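Esterase family protein (Staphylococcus aureus, PDB 6VH9) is a serine esterase of the alpha/beta-hydrolase clan that hydrolyses carboxylic esters and probably converts S-formylglutathione and water to formate and glutathione. Local coordinates at residues T22-E27 and L72-P77. Residues are numbered along the deposited sequence; the frame is centred on the assembly and turned at random.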
ATOM      1  N   THR A  22      -2.524  -7.162  -7.109  1.00 19.64           N
ATOM      2  CA  THR A  22      -1.252  -7.435  -6.430  1.00 22.87           C
ATOM      3  C   THR A  22      -0.455  -8.480  -7.195  1.00 27.39           C
ATOM      4  O   THR A  22      -1.023  -9.372  -7.848  1.00 24.48           O
ATOM      5  CB  THR A  22      -1.455  -7.897  -4.979  1.00 32.76           C
ATOM      6  OG1 THR A  22      -2.176  -9.123  -4.966  1.00 45.11           O
ATOM      7  CG2 THR A  22      -2.229  -6.849  -4.174  1.00 32.32           C
ATOM      8  N   VAL A  23       0.875  -8.346  -7.125  1.00 21.10           N
ATOM      9  CA  VAL A  23       1.791  -9.195  -7.879  1.00 22.03           C
ATOM     10  C   VAL A  23       2.941  -9.620  -6.975  1.00 22.19           C
ATOM     11  O   VAL A  23       3.525  -8.792  -6.264  1.00 25.35           O
ATOM     12  CB  VAL A  23       2.333  -8.483  -9.136  1.00 22.16           C
ATOM     13  CG1 VAL A  23       3.452  -9.309  -9.799  1.00 24.98           C
ATOM     14  CG2 VAL A  23       1.192  -8.247 -10.148  1.00 25.90           C
ATOM     15  N   ILE A  24       3.250 -10.914  -6.982  1.00 21.17           N
ATOM     16  CA  ILE A  24       4.487 -11.428  -6.397  1.00 20.16           C
ATOM     17  C   ILE A  24       5.453 -11.677  -7.545  1.00 23.21           C
ATOM     18  O   ILE A  24       5.130 -12.419  -8.480  1.00 22.63           O
ATOM     19  CB  ILE A  24       4.252 -12.716  -5.593  1.00 24.05           C
ATOM     20  CG1 ILE A  24       3.426 -12.437  -4.340  1.00 30.05           C
ATOM     21  CG2 ILE A  24       5.591 -13.335  -5.186  1.00 29.27           C
ATOM     22  CD1 ILE A  24       2.796 -13.704  -3.740  1.00 26.11           C
ATOM     23  N   LEU A  25       6.639 -11.062  -7.483  1.00 23.58           N
ATOM     24  CA  LEU A  25       7.642 -11.163  -8.543  1.00 21.92           C
ATOM     25  C   LEU A  25       8.949 -11.619  -7.906  1.00 26.56           C
ATOM     26  O   LEU A  25       9.721 -10.797  -7.389  1.00 28.93           O
ATOM     27  CB  LEU A  25       7.807  -9.829  -9.271  1.00 24.06           C
ATOM     28  CG  LEU A  25       8.553  -9.865 -10.602  1.00 25.41           C
ATOM     29  CD1 LEU A  25       7.667 -10.499 -11.694  1.00 24.75           C
ATOM     30  CD2 LEU A  25       8.969  -8.456 -11.014  1.00 27.91           C
ATOM     31  N   PRO A  26       9.218 -12.927  -7.900  1.00 25.85           N
ATOM     32  CA  PRO A  26      10.455 -13.422  -7.291  1.00 22.83           C
ATOM     33  C   PRO A  26      11.668 -12.818  -7.981  1.00 31.30           C
ATOM     34  O   PRO A  26      11.627 -12.450  -9.157  1.00 33.01           O
ATOM     35  CB  PRO A  26      10.377 -14.937  -7.515  1.00 26.60           C
ATOM     36  CG  PRO A  26       8.916 -15.216  -7.623  1.00 27.63           C
ATOM     37  CD  PRO A  26       8.348 -14.032  -8.344  1.00 28.83           C
ATOM     38  N   GLU A  27      12.748 -12.697  -7.234  1.00 30.48           N
ATOM     39  CA  GLU A  27      13.930 -12.060  -7.788  1.00 35.61           C
ATOM     40  C   GLU A  27      14.781 -13.071  -8.555  1.00 41.93           C
ATOM     41  O   GLU A  27      14.838 -14.259  -8.224  1.00 46.57           O
ATOM     42  CB  GLU A  27      14.749 -11.387  -6.682  1.00 41.34           C
ATOM     43  CG  GLU A  27      14.069 -10.140  -6.088  1.00 44.85           C
ATOM     44  CD  GLU A  27      14.828  -9.582  -4.885  1.00 46.32           C
ATOM     45  OE1 GLU A  27      16.058  -9.742  -4.846  1.00 49.47           O
ATOM     46  OE2 GLU A  27      14.196  -9.010  -3.976  1.00 52.01           O
ATOM     47  N   LEU A  72       8.110 -18.498  -8.742  1.00 29.69           N
ATOM     48  CA  LEU A  72       6.813 -18.406  -9.403  1.00 26.70           C
ATOM     49  C   LEU A  72       6.240 -17.008  -9.208  1.00 24.82           C
ATOM     50  O   LEU A  72       5.999 -16.586  -8.074  1.00 28.42           O
ATOM     51  CB  LEU A  72       5.861 -19.467  -8.844  1.00 27.13           C
ATOM     52  CG  LEU A  72       4.431 -19.497  -9.398  1.00 28.61           C
ATOM     53  CD1 LEU A  72       4.458 -19.939 -10.857  1.00 31.47           C
ATOM     54  CD2 LEU A  72       3.526 -20.437  -8.568  1.00 28.25           C
ATOM     55  N   ALA A  73       6.034 -16.287 -10.305  1.00 26.87           N
ATOM     56  CA  ALA A  73       5.278 -15.044 -10.229  1.00 23.43           C
ATOM     57  C   ALA A  73       3.799 -15.343 -10.003  1.00 22.18           C
ATOM     58  O   ALA A  73       3.248 -16.292 -10.567  1.00 24.66           O
ATOM     59  CB  ALA A  73       5.458 -14.229 -11.506  1.00 26.21           C
ATOM     60  N   VAL A  74       3.141 -14.518  -9.194  1.00 23.85           N
ATOM     61  CA  VAL A  74       1.728 -14.715  -8.870  1.00 23.33           C
ATOM     62  C   VAL A  74       0.978 -13.410  -9.093  1.00 23.78           C
ATOM     63  O   VAL A  74       1.377 -12.357  -8.586  1.00 23.64           O
ATOM     64  CB  VAL A  74       1.529 -15.221  -7.426  1.00 21.88           C
ATOM     65  CG1 VAL A  74       0.050 -15.513  -7.162  1.00 22.24           C
ATOM     66  CG2 VAL A  74       2.359 -16.494  -7.168  1.00 23.19           C
ATOM     67  N   ILE A  75      -0.128 -13.490  -9.824  1.00 20.80           N
ATOM     68  CA  ILE A  75      -0.948 -12.338 -10.176  1.00 21.43           C
ATOM     69  C   ILE A  75      -2.272 -12.487  -9.435  1.00 25.31           C
ATOM     70  O   ILE A  75      -2.987 -13.481  -9.626  1.00 25.10           O
ATOM     71  CB  ILE A  75      -1.180 -12.269 -11.693  1.00 24.03           C
ATOM     72  CG1 ILE A  75       0.129 -12.529 -12.462  1.00 22.69           C
ATOM     73  CG2 ILE A  75      -1.838 -10.952 -12.085  1.00 22.83           C
ATOM     74  CD1 ILE A  75       1.224 -11.505 -12.197  1.00 22.94           C
ATOM     75  N   MET A  76      -2.616 -11.506  -8.610  1.00 22.01           N
ATOM     76  CA  MET A  76      -3.817 -11.612  -7.779  1.00 23.02           C
ATOM     77  C   MET A  76      -4.760 -10.451  -8.055  1.00 23.91           C
ATOM     78  O   MET A  76      -4.606  -9.366  -7.467  1.00 23.60           O
ATOM     79  CB  MET A  76      -3.455 -11.675  -6.295  1.00 23.70           C
ATOM     80  CG  MET A  76      -2.891 -13.038  -5.902  1.00 23.28           C
ATOM     81  SD  MET A  76      -1.765 -13.024  -4.489  1.00 25.69           S
ATOM     82  CE  MET A  76      -0.396 -12.047  -5.144  1.00 22.62           C
ATOM     83  N   PRO A  77      -5.752 -10.623  -8.924  1.00 22.95           N
ATOM     84  CA  PRO A  77      -6.674  -9.526  -9.230  1.00 23.21           C
ATOM     85  C   PRO A  77      -7.850  -9.471  -8.261  1.00 21.94           C
ATOM     86  O   PRO A  77      -8.017 -10.334  -7.398  1.00 25.82           O
ATOM     87  CB  PRO A  77      -7.139  -9.858 -10.660  1.00 21.78           C
ATOM     88  CG  PRO A  77      -7.015 -11.334 -10.754  1.00 27.61           C
ATOM     89  CD  PRO A  77      -5.946 -11.786  -9.803  1.00 25.47           C
TER
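The bend at the end of M76 (chi3 -65°) swings CE across to the T22 and I24 side chains, 3.4 Å from T22 OG1. T22 meets it with chi1 at 63°, which sets OG1 between its own backbone N and carbonyl carbon, facing the methionine stem; OG1 lies 3.1 Å from M76 CB. The hydroxyl is satisfied outside the pair, by a hydrogen bond with the carbonyl oxygen of E54. The same methyl group of M76 also reaches I24, with CE 3.9 Å from CD1, where the two side chains run obliquely across each other. I24 and V74 lie side by side on this face of the sheet, covered by helix 63-69, which supplies E64 and N68 against I24 and A67 against V74. On the other face, the CD1 end of I75 lies against V23, 3.8 Å from its CG2 and nearly as close to CG1, touching both branches of the valine.

Four backbone hydrogen bonds join the strands. T22 and M76 form one hydrogen-bonded pair, I24 and V74 the next, and V23 with I75 is the non-hydrogen-bonded pair between them. M76 N reaches T22 O at 2.8 Å, and V74 N reaches I24 O at 3.0 Å. Beyond the last pair the ladder gives way to the P26 ring, whose CG sits 3.3 Å from L72 O; that buried oxygen has no hydrogen-bonding partner in the model. V23 and L25 bond onward to strand 3-12, and A73 to strand 42-47. Strand 17-26 is thus the antiparallel second strand of the 1-2-4-3-5-6-7-8 order of the alpha/beta-hydrolase fold, beside strand 72-76, which lies parallel to 42-47 on its other side.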